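Local coordinates for DUF4973 domain-containing protein (Bacteroides thetaiotaomicron, PDB 4QNI) that is of unknown function but probably acts as an auxiliary nutrient-binding lipoprotein built from two domains, at residues D131-W136 / D229-K234; E255-E260 / Y294-I299. All blocks are in the same frame, centred on the assembly; numbering follows the deposited sequence.

Contact 1 of 2, residues D131-W136 / D229-K234; sequences DMSEKW and DRRKYK. With EDO (1,2-ethanediol), chain G.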
ATOM      1  N   ASP A 131      31.748 -17.306  11.745  1.00 38.09           N
ATOM      2  CA  ASP A 131      31.020 -18.293  10.977  1.00 36.79           C
ATOM      3  C   ASP A 131      29.736 -17.603  10.556  1.00 40.60           C
ATOM      4  O   ASP A 131      28.848 -17.377  11.383  1.00 39.90           O
ATOM      5  CB  ASP A 131      30.758 -19.575  11.803  1.00 38.26           C
ATOM      6  CG  ASP A 131      30.177 -20.725  10.980  1.00 43.33           C
ATOM      7  OD1 ASP A 131      29.596 -20.459   9.900  1.00 41.63           O
ATOM      8  OD2 ASP A 131      30.338 -21.888  11.388  1.00 52.97           O
HETATM    9  N   MSE A 132      29.663 -17.203   9.291  1.00 37.50           N
HETATM   10  CA  MSE A 132      28.524 -16.459   8.760  1.00 35.30           C
HETATM   11  C   MSE A 132      27.266 -17.340   8.578  1.00 41.98           C
HETATM   12  O   MSE A 132      26.196 -16.809   8.242  1.00 41.16           O
HETATM   13  CB  MSE A 132      28.906 -15.716   7.474  1.00 35.85           C
HETATM   14  CG  MSE A 132      29.846 -14.524   7.736  1.00 39.76           C
HETATM   15 SE   MSE A 132      28.971 -13.114   8.799  0.75 44.42          SE
HETATM   16  CE  MSE A 132      27.721 -12.482   7.484  1.00 38.79           C
ATOM     17  N   SER A 133      27.379 -18.652   8.907  1.00 40.27           N
ATOM     18  CA  SER A 133      26.283 -19.639   8.935  1.00 40.85           C
ATOM     19  C   SER A 133      25.266 -19.230   9.973  1.00 46.34           C
ATOM     20  O   SER A 133      24.078 -19.505   9.839  1.00 46.22           O
ATOM     21  CB  SER A 133      26.819 -21.019   9.283  1.00 44.06           C
ATOM     22  OG  SER A 133      26.921 -21.732   8.073  1.00 60.61           O
ATOM     23  N   GLU A 134      25.764 -18.597  11.038  1.00 43.02           N
ATOM     24  CA  GLU A 134      24.967 -17.978  12.084  1.00 43.05           C
ATOM     25  C   GLU A 134      24.526 -16.686  11.487  1.00 48.83           C
ATOM     26  O   GLU A 134      25.345 -15.982  10.886  1.00 49.89           O
ATOM     27  CB  GLU A 134      25.811 -17.752  13.364  1.00 44.18           C
ATOM     28  CG  GLU A 134      26.636 -18.935  13.838  1.00 47.93           C
ATOM     29  CD  GLU A 134      25.868 -20.176  14.241  1.00 62.72           C
ATOM     30  OE1 GLU A 134      24.752 -20.048  14.796  1.00 54.56           O
ATOM     31  OE2 GLU A 134      26.380 -21.288  13.975  1.00 66.46           O
ATOM     32  N   LYS A 135      23.255 -16.370  11.560  1.00 45.66           N
ATOM     33  CA  LYS A 135      22.776 -15.131  10.931  1.00 43.05           C
ATOM     34  C   LYS A 135      23.013 -14.010  11.955  1.00 44.02           C
ATOM     35  O   LYS A 135      22.087 -13.585  12.646  1.00 42.74           O
ATOM     36  CB  LYS A 135      21.299 -15.317  10.515  1.00 45.72           C
ATOM     37  CG  LYS A 135      21.087 -16.439   9.463  1.00 48.32           C
ATOM     38  CD  LYS A 135      19.661 -17.043   9.456  1.00 47.32           C
ATOM     39  CE  LYS A 135      18.551 -16.042   9.218  1.00 51.65           C
ATOM     40  NZ  LYS A 135      17.259 -16.735   8.956  1.00 74.11           N
ATOM     41  N   TRP A 136      24.308 -13.640  12.138  1.00 39.06           N
ATOM     42  CA  TRP A 136      24.768 -12.691  13.156  1.00 37.10           C
ATOM     43  C   TRP A 136      24.095 -11.343  13.012  1.00 40.66           C
ATOM     44  O   TRP A 136      24.115 -10.744  11.943  1.00 39.42           O
ATOM     45  CB  TRP A 136      26.289 -12.528  13.142  1.00 34.84           C
ATOM     46  CG  TRP A 136      27.036 -13.758  13.606  1.00 36.49           C
ATOM     47  CD1 TRP A 136      27.830 -14.565  12.846  1.00 39.12           C
ATOM     48  CD2 TRP A 136      27.039 -14.325  14.931  1.00 36.46           C
ATOM     49  NE1 TRP A 136      28.371 -15.563  13.626  1.00 39.17           N
ATOM     50  CE2 TRP A 136      27.899 -15.441  14.906  1.00 40.65           C
ATOM     51  CE3 TRP A 136      26.439 -13.963  16.152  1.00 38.27           C
ATOM     52  CZ2 TRP A 136      28.154 -16.220  16.049  1.00 40.64           C
ATOM     53  CZ3 TRP A 136      26.692 -14.732  17.281  1.00 39.88           C
ATOM     54  CH2 TRP A 136      27.537 -15.846  17.222  1.00 40.87           C
ATOM     55  N   ASP A 229      19.241 -27.109   8.154  1.00 48.81           N
ATOM     56  CA  ASP A 229      20.464 -27.950   8.050  1.00 49.30           C
ATOM     57  C   ASP A 229      21.632 -27.292   7.235  1.00 49.97           C
ATOM     58  O   ASP A 229      22.620 -27.986   6.966  1.00 50.07           O
ATOM     59  CB  ASP A 229      20.130 -29.353   7.457  1.00 52.65           C
ATOM     60  CG  ASP A 229      19.319 -29.386   6.167  1.00 59.68           C
ATOM     61  OD1 ASP A 229      18.833 -28.314   5.742  1.00 56.77           O
ATOM     62  OD2 ASP A 229      19.149 -30.504   5.594  1.00 69.02           O
ATOM     63  N   ARG A 230      21.536 -25.966   6.908  1.00 44.76           N
ATOM     64  CA  ARG A 230      22.540 -25.110   6.218  1.00 44.03           C
ATOM     65  C   ARG A 230      23.991 -25.536   6.418  1.00 48.18           C
ATOM     66  O   ARG A 230      24.750 -25.698   5.456  1.00 46.50           O
ATOM     67  CB  ARG A 230      22.525 -23.669   6.825  1.00 44.35           C
ATOM     68  CG  ARG A 230      21.396 -22.779   6.491  1.00 55.00           C
ATOM     69  CD  ARG A 230      21.637 -21.337   6.880  1.00 52.90           C
ATOM     70  NE  ARG A 230      21.999 -21.066   8.270  1.00 54.92           N
ATOM     71  CZ  ARG A 230      21.134 -20.967   9.278  1.00 68.55           C
ATOM     72  NH1 ARG A 230      19.848 -21.224   9.087  1.00 69.45           N
ATOM     73  NH2 ARG A 230      21.561 -20.677  10.494  1.00 46.79           N
ATOM     74  N   ARG A 231      24.389 -25.567   7.719  1.00 45.48           N
ATOM     75  CA  ARG A 231      25.750 -25.735   8.243  1.00 45.63           C
ATOM     76  C   ARG A 231      26.436 -27.013   7.732  1.00 48.66           C
ATOM     77  O   ARG A 231      27.667 -27.059   7.657  1.00 47.08           O
ATOM     78  CB  ARG A 231      25.735 -25.672   9.785  1.00 46.63           C
ATOM     79  CG  ARG A 231      25.227 -24.320  10.338  1.00 55.64           C
ATOM     80  CD  ARG A 231      24.895 -24.413  11.821  1.00 52.79           C
ATOM     81  NE  ARG A 231      24.434 -23.158  12.426  1.00 52.14           N
ATOM     82  CZ  ARG A 231      23.162 -22.745  12.465  1.00 69.83           C
ATOM     83  NH1 ARG A 231      22.209 -23.437  11.848  1.00 50.55           N
ATOM     84  NH2 ARG A 231      22.842 -21.608  13.085  1.00 53.83           N
ATOM     85  N   LYS A 232      25.645 -28.019   7.338  1.00 46.61           N
ATOM     86  CA  LYS A 232      26.152 -29.266   6.769  1.00 48.43           C
ATOM     87  C   LYS A 232      26.581 -29.066   5.294  1.00 51.55           C
ATOM     88  O   LYS A 232      27.264 -29.929   4.743  1.00 52.38           O
ATOM     89  CB  LYS A 232      25.049 -30.359   6.844  1.00 53.17           C
ATOM     90  CG  LYS A 232      25.227 -31.419   7.931  1.00 73.43           C
ATOM     91  CD  LYS A 232      24.150 -32.543   7.866  1.00 85.66           C
ATOM     92  CE  LYS A 232      24.467 -33.684   6.902  1.00 92.60           C
ATOM     93  NZ  LYS A 232      23.609 -34.886   7.129  1.00 91.95           N
ATOM     94  N   TYR A 233      26.182 -27.939   4.659  1.00 46.35           N
ATOM     95  CA  TYR A 233      26.405 -27.717   3.225  1.00 45.32           C
ATOM     96  C   TYR A 233      27.208 -26.434   2.845  1.00 46.11           C
ATOM     97  O   TYR A 233      26.863 -25.784   1.850  1.00 43.47           O
ATOM     98  CB  TYR A 233      25.032 -27.711   2.533  1.00 46.25           C
ATOM     99  CG  TYR A 233      24.259 -28.984   2.806  1.00 49.57           C
ATOM    100  CD1 TYR A 233      24.564 -30.167   2.133  1.00 52.08           C
ATOM    101  CD2 TYR A 233      23.256 -29.023   3.775  1.00 50.49           C
ATOM    102  CE1 TYR A 233      23.881 -31.347   2.401  1.00 54.15           C
ATOM    103  CE2 TYR A 233      22.566 -30.204   4.053  1.00 52.69           C
ATOM    104  CZ  TYR A 233      22.888 -31.363   3.368  1.00 60.04           C
ATOM    105  OH  TYR A 233      22.228 -32.537   3.638  1.00 64.57           O
ATOM    106  N   LYS A 234      28.325 -26.134   3.551  1.00 42.50           N
ATOM    107  CA  LYS A 234      29.145 -24.958   3.200  1.00 41.60           C
ATOM    108  C   LYS A 234      30.234 -25.292   2.168  1.00 46.16           C
ATOM    109  O   LYS A 234      31.084 -26.163   2.401  1.00 46.85           O
ATOM    110  CB  LYS A 234      29.782 -24.311   4.438  1.00 43.22           C
ATOM    111  CG  LYS A 234      28.743 -23.773   5.419  1.00 48.21           C
ATOM    112  CD  LYS A 234      29.331 -23.584   6.801  1.00 49.98           C
ATOM    113  CE  LYS A 234      30.056 -22.271   6.954  1.00 47.91           C
ATOM    114  NZ  LYS A 234      30.814 -22.261   8.217  1.00 55.63           N
TER
HETATM  115  C1  EDO G 405      33.824 -20.733   7.977  1.00 67.81           C
HETATM  116  O1  EDO G 405      32.620 -19.986   7.849  1.00 63.18           O
HETATM  117  C2  EDO G 405      34.744 -20.102   9.047  1.00 71.66           C
HETATM  118  O2  EDO G 405      34.314 -20.498  10.345  1.00 75.33           O
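R231 reaches across to the turn at S133 and E134. From CB the chain runs straight, CG to NE extended (chi3 179°). CG lies against S133 CB at 3.8 Å, the apolar start of the contact, and CD passes near the E134 carboxylate. There NE bonds E134 OE2 at 3.1 Å, nearly straight at 171°, and NH2 takes E134 OE1 at 3.0 Å, a side-on, two-nitrogen salt bridge. The carboxylate oxygens lie close to the guanidinium plane, yet they are met from above their own plane, the two groups being turned 47° apart. With an alanine in place of R231, the E134 carboxylate would probably lose both nitrogens that hold it and be free to turn. Next door, R230 NH2 donates to S133 O at 2.9 Å, with a weak second bond from NE; NH2 also bonds E90 O, while K135 CD lies over one face of the R230 guanidinium. K234 runs its CD past S133 OG at 3.3 Å, then sends NZ toward the D131 carboxylate, a salt bridge of uncertain geometry, and hydrogen-bonds an ethanediol, probably from the crystallisation liquor. The turn leads into strand 135-142 in the DUF4973 region, and the loop between strands 215-219 and 234-240 belongs to the BT_3044-like C-terminal region, so the contact bridges the two; F217 of strand 215-219 packs on S133 and meets K234 in a cation-pi contact.

Contact 2 of 2, residues E255-E260 / Y294-I299; sequences EEIGFE and YYFNYI. With EDO (1,2-ethanediol), chain E.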
ATOM      1  N   GLU A 255      33.372 -35.647   3.062  1.00 63.91           N
ATOM      2  CA  GLU A 255      33.013 -37.066   3.206  1.00 66.77           C
ATOM      3  C   GLU A 255      31.557 -37.282   3.641  1.00 68.68           C
ATOM      4  O   GLU A 255      30.927 -38.250   3.210  1.00 68.77           O
ATOM      5  CB  GLU A 255      33.950 -37.797   4.195  1.00 70.33           C
ATOM      6  CG  GLU A 255      35.437 -37.663   3.895  1.00 86.98           C
ATOM      7  CD  GLU A 255      35.902 -38.195   2.552  1.00125.78           C
ATOM      8  OE1 GLU A 255      36.100 -39.427   2.433  1.00130.02           O
ATOM      9  OE2 GLU A 255      36.083 -37.377   1.619  1.00124.07           O
ATOM     10  N   GLU A 256      31.032 -36.387   4.479  1.00 63.20           N
ATOM     11  CA  GLU A 256      29.676 -36.469   4.989  1.00 63.44           C
ATOM     12  C   GLU A 256      28.619 -36.248   3.887  1.00 66.69           C
ATOM     13  O   GLU A 256      27.632 -36.992   3.832  1.00 68.55           O
ATOM     14  CB  GLU A 256      29.493 -35.451   6.122  1.00 64.04           C
ATOM     15  CG  GLU A 256      28.161 -35.564   6.849  1.00 75.21           C
ATOM     16  CD  GLU A 256      27.932 -34.596   7.993  1.00 98.51           C
ATOM     17  OE1 GLU A 256      28.678 -33.595   8.102  1.00 89.12           O
ATOM     18  OE2 GLU A 256      26.989 -34.840   8.781  1.00 99.38           O
ATOM     19  N   ILE A 257      28.831 -35.243   3.010  1.00 58.57           N
ATOM     20  CA  ILE A 257      27.863 -34.863   1.985  1.00 55.21           C
ATOM     21  C   ILE A 257      28.283 -35.368   0.588  1.00 58.07           C
ATOM     22  O   ILE A 257      27.719 -34.951  -0.431  1.00 56.06           O
ATOM     23  CB  ILE A 257      27.607 -33.328   2.042  1.00 55.54           C
ATOM     24  CG1 ILE A 257      28.827 -32.487   1.619  1.00 54.41           C
ATOM     25  CG2 ILE A 257      27.089 -32.907   3.440  1.00 54.75           C
ATOM     26  CD1 ILE A 257      28.420 -30.979   1.183  1.00 53.81           C
ATOM     27  N   GLY A 258      29.232 -36.300   0.568  1.00 55.45           N
ATOM     28  CA  GLY A 258      29.746 -36.915  -0.654  1.00 55.71           C
ATOM     29  C   GLY A 258      30.190 -35.915  -1.701  1.00 56.38           C
ATOM     30  O   GLY A 258      29.883 -36.073  -2.885  1.00 54.33           O
ATOM     31  N   PHE A 259      30.844 -34.835  -1.243  1.00 52.49           N
ATOM     32  CA  PHE A 259      31.338 -33.736  -2.070  1.00 50.23           C
ATOM     33  C   PHE A 259      32.409 -34.254  -3.000  1.00 56.28           C
ATOM     34  O   PHE A 259      33.242 -35.070  -2.597  1.00 57.44           O
ATOM     35  CB  PHE A 259      31.858 -32.572  -1.197  1.00 50.15           C
ATOM     36  CG  PHE A 259      32.408 -31.393  -1.966  1.00 49.41           C
ATOM     37  CD1 PHE A 259      31.558 -30.420  -2.482  1.00 49.63           C
ATOM     38  CD2 PHE A 259      33.776 -31.257  -2.177  1.00 50.77           C
ATOM     39  CE1 PHE A 259      32.066 -29.334  -3.196  1.00 49.05           C
ATOM     40  CE2 PHE A 259      34.285 -30.156  -2.881  1.00 51.53           C
ATOM     41  CZ  PHE A 259      33.427 -29.205  -3.382  1.00 47.95           C
ATOM     42  N   GLU A 260      32.326 -33.839  -4.268  1.00 53.38           N
ATOM     43  CA  GLU A 260      33.242 -34.249  -5.323  1.00 54.30           C
ATOM     44  C   GLU A 260      33.409 -33.135  -6.329  1.00 56.52           C
ATOM     45  O   GLU A 260      32.436 -32.635  -6.877  1.00 54.34           O
ATOM     46  CB  GLU A 260      32.727 -35.518  -6.032  1.00 57.38           C
ATOM     47  CG  GLU A 260      33.178 -36.821  -5.397  1.00 78.20           C
ATOM     48  CD  GLU A 260      34.509 -37.379  -5.871  1.00115.67           C
ATOM     49  OE1 GLU A 260      34.666 -37.598  -7.095  1.00112.73           O
ATOM     50  OE2 GLU A 260      35.372 -37.661  -5.007  1.00117.67           O
ATOM     51  N   TYR A 294      30.883 -29.080  -9.415  1.00 42.67           N
ATOM     52  CA  TYR A 294      30.969 -30.001  -8.288  1.00 42.00           C
ATOM     53  C   TYR A 294      29.658 -30.783  -8.086  1.00 46.59           C
ATOM     54  O   TYR A 294      28.583 -30.441  -8.619  1.00 44.07           O
ATOM     55  CB  TYR A 294      31.408 -29.294  -6.979  1.00 40.93           C
ATOM     56  CG  TYR A 294      30.405 -28.319  -6.409  1.00 41.19           C
ATOM     57  CD1 TYR A 294      29.394 -28.749  -5.549  1.00 43.41           C
ATOM     58  CD2 TYR A 294      30.522 -26.956  -6.642  1.00 41.07           C
ATOM     59  CE1 TYR A 294      28.476 -27.850  -5.001  1.00 43.09           C
ATOM     60  CE2 TYR A 294      29.599 -26.048  -6.119  1.00 41.30           C
ATOM     61  CZ  TYR A 294      28.592 -26.498  -5.278  1.00 45.55           C
ATOM     62  OH  TYR A 294      27.700 -25.614  -4.735  1.00 38.37           O
ATOM     63  N   TYR A 295      29.791 -31.844  -7.294  1.00 44.68           N
ATOM     64  CA  TYR A 295      28.739 -32.762  -6.896  1.00 45.39           C
ATOM     65  C   TYR A 295      28.624 -32.846  -5.373  1.00 49.79           C
ATOM     66  O   TYR A 295      29.648 -32.838  -4.689  1.00 49.60           O
ATOM     67  CB  TYR A 295      29.058 -34.154  -7.418  1.00 47.27           C
ATOM     68  CG  TYR A 295      29.070 -34.303  -8.913  1.00 49.87           C
ATOM     69  CD1 TYR A 295      30.235 -34.076  -9.645  1.00 52.07           C
ATOM     70  CD2 TYR A 295      27.965 -34.811  -9.589  1.00 51.22           C
ATOM     71  CE1 TYR A 295      30.272 -34.274 -11.027  1.00 53.59           C
ATOM     72  CE2 TYR A 295      28.003 -35.046 -10.960  1.00 53.20           C
ATOM     73  CZ  TYR A 295      29.154 -34.759 -11.680  1.00 60.21           C
ATOM     74  OH  TYR A 295      29.194 -34.982 -13.031  1.00 64.67           O
ATOM     75  N   PHE A 296      27.404 -33.028  -4.846  1.00 45.86           N
ATOM     76  CA  PHE A 296      27.197 -33.241  -3.410  1.00 45.18           C
ATOM     77  C   PHE A 296      25.873 -33.950  -3.179  1.00 52.01           C
ATOM     78  O   PHE A 296      24.989 -33.893  -4.035  1.00 51.76           O
ATOM     79  CB  PHE A 296      27.261 -31.915  -2.606  1.00 44.35           C
ATOM     80  CG  PHE A 296      26.006 -31.084  -2.656  1.00 44.46           C
ATOM     81  CD1 PHE A 296      25.737 -30.264  -3.746  1.00 44.87           C
ATOM     82  CD2 PHE A 296      25.084 -31.121  -1.610  1.00 46.21           C
ATOM     83  CE1 PHE A 296      24.573 -29.499  -3.793  1.00 45.21           C
ATOM     84  CE2 PHE A 296      23.915 -30.360  -1.660  1.00 48.03           C
ATOM     85  CZ  PHE A 296      23.676 -29.541  -2.745  1.00 45.58           C
ATOM     86  N   ASN A 297      25.713 -34.546  -1.989  1.00 50.16           N
ATOM     87  CA  ASN A 297      24.486 -35.223  -1.587  1.00 51.32           C
ATOM     88  C   ASN A 297      23.688 -34.375  -0.617  1.00 54.82           C
ATOM     89  O   ASN A 297      24.200 -33.987   0.438  1.00 55.48           O
ATOM     90  CB  ASN A 297      24.791 -36.577  -0.925  1.00 52.98           C
ATOM     91  CG  ASN A 297      25.489 -37.589  -1.800  1.00 72.21           C
ATOM     92  OD1 ASN A 297      25.202 -37.727  -2.989  1.00 63.90           O
ATOM     93  ND2 ASN A 297      26.375 -38.373  -1.204  1.00 63.69           N
ATOM     94  N   TYR A 298      22.446 -34.060  -0.972  1.00 50.03           N
ATOM     95  CA  TYR A 298      21.551 -33.381  -0.056  1.00 48.10           C
ATOM     96  C   TYR A 298      20.735 -34.490   0.626  1.00 54.70           C
ATOM     97  O   TYR A 298      20.278 -35.415  -0.056  1.00 53.33           O
ATOM     98  CB  TYR A 298      20.669 -32.322  -0.736  1.00 47.82           C
ATOM     99  CG  TYR A 298      19.729 -31.669   0.250  1.00 49.71           C
ATOM    100  CD1 TYR A 298      20.216 -30.885   1.292  1.00 49.90           C
ATOM    101  CD2 TYR A 298      18.357 -31.920   0.210  1.00 52.15           C
ATOM    102  CE1 TYR A 298      19.366 -30.371   2.270  1.00 51.02           C
ATOM    103  CE2 TYR A 298      17.493 -31.374   1.164  1.00 52.19           C
ATOM    104  CZ  TYR A 298      18.005 -30.609   2.195  1.00 55.56           C
ATOM    105  OH  TYR A 298      17.167 -30.079   3.150  1.00 57.43           O
ATOM    106  N   ILE A 299      20.611 -34.426   1.977  1.00 52.72           N
ATOM    107  CA  ILE A 299      19.902 -35.427   2.770  1.00 55.26           C
ATOM    108  C   ILE A 299      18.725 -34.725   3.487  1.00 59.79           C
ATOM    109  O   ILE A 299      18.927 -34.101   4.534  1.00 59.03           O
ATOM    110  CB  ILE A 299      20.871 -36.198   3.744  1.00 59.50           C
ATOM    111  CG1 ILE A 299      22.102 -36.807   2.996  1.00 60.68           C
ATOM    112  CG2 ILE A 299      20.150 -37.303   4.511  1.00 61.27           C
ATOM    113  CD1 ILE A 299      23.395 -35.993   3.160  1.00 66.64           C
TER
HETATM  114  C1  EDO E 403      27.489 -21.937  -5.553  1.00 48.47           C
HETATM  115  O1  EDO E 403      28.143 -23.134  -5.183  1.00 44.81           O
HETATM  116  C2  EDO E 403      26.505 -22.204  -6.677  1.00 50.90           C
HETATM  117  O2  EDO E 403      25.406 -22.952  -6.192  1.00 56.54           O
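An antiparallel strand pair takes shape here, where the loop 255-260 enters strand 260-275 beside strand 282-298. E260 and Y295 form a hydrogen-bonded pair, E260 N to Y295 O at 2.9 Å and Y295 N to E260 O at 2.8 Å. Farther along, N297 N bonds I257 O at 2.6 Å, where an unbroken ladder would have put G258 opposite N297. G258 has positive phi, and a CB on it would run into the N297 amide, whose ND2 lies 3.7 Å from G258 CA. R307 NH1 bonds both G258 O and N297 OD1, tying the loop to strand 306-321. On the buried side, F259 CE1 comes to 3.6 Å from Y294 CD1, the rings inclined at 39°. Y294 CG sits between its backbone N and carbonyl carbon (chi1 68°), which brings the ring obliquely alongside F259, and its OH bonds G221 N and an ethanediol. I257 CD1 meets F296 CB at 4.1 Å. The Y295 ring, with E260 O at its edge, stacks on H309. Such pairing of sequence neighbours is what an up-and-down antiparallel meander is built on, here the long hairpin of 260-275 and 282-298.

Overall arrangement
Contact 1 lies nearer the middle of the chain, about 11 Å from its centre, and joins the two family regions; contact 2, about 24 Å out, stays within the C-terminal one. Each is partly buried, but the chemistry differs: contact 1 works through charged side chains closing on a turn, contact 2 through backbone pairing with oblique aromatic and apolar contacts beside it. Their centres are about 16 Å apart, and the loop 229-234 belongs to both neighbourhoods. It leads into strand 234-240, in the same antiparallel sheet as strands 260-275 and 282-298, and Y233 OH probably bonds I299 N at 3.0 Å. K232 O packs on I257 CG2, linking the domain junction to the hairpin.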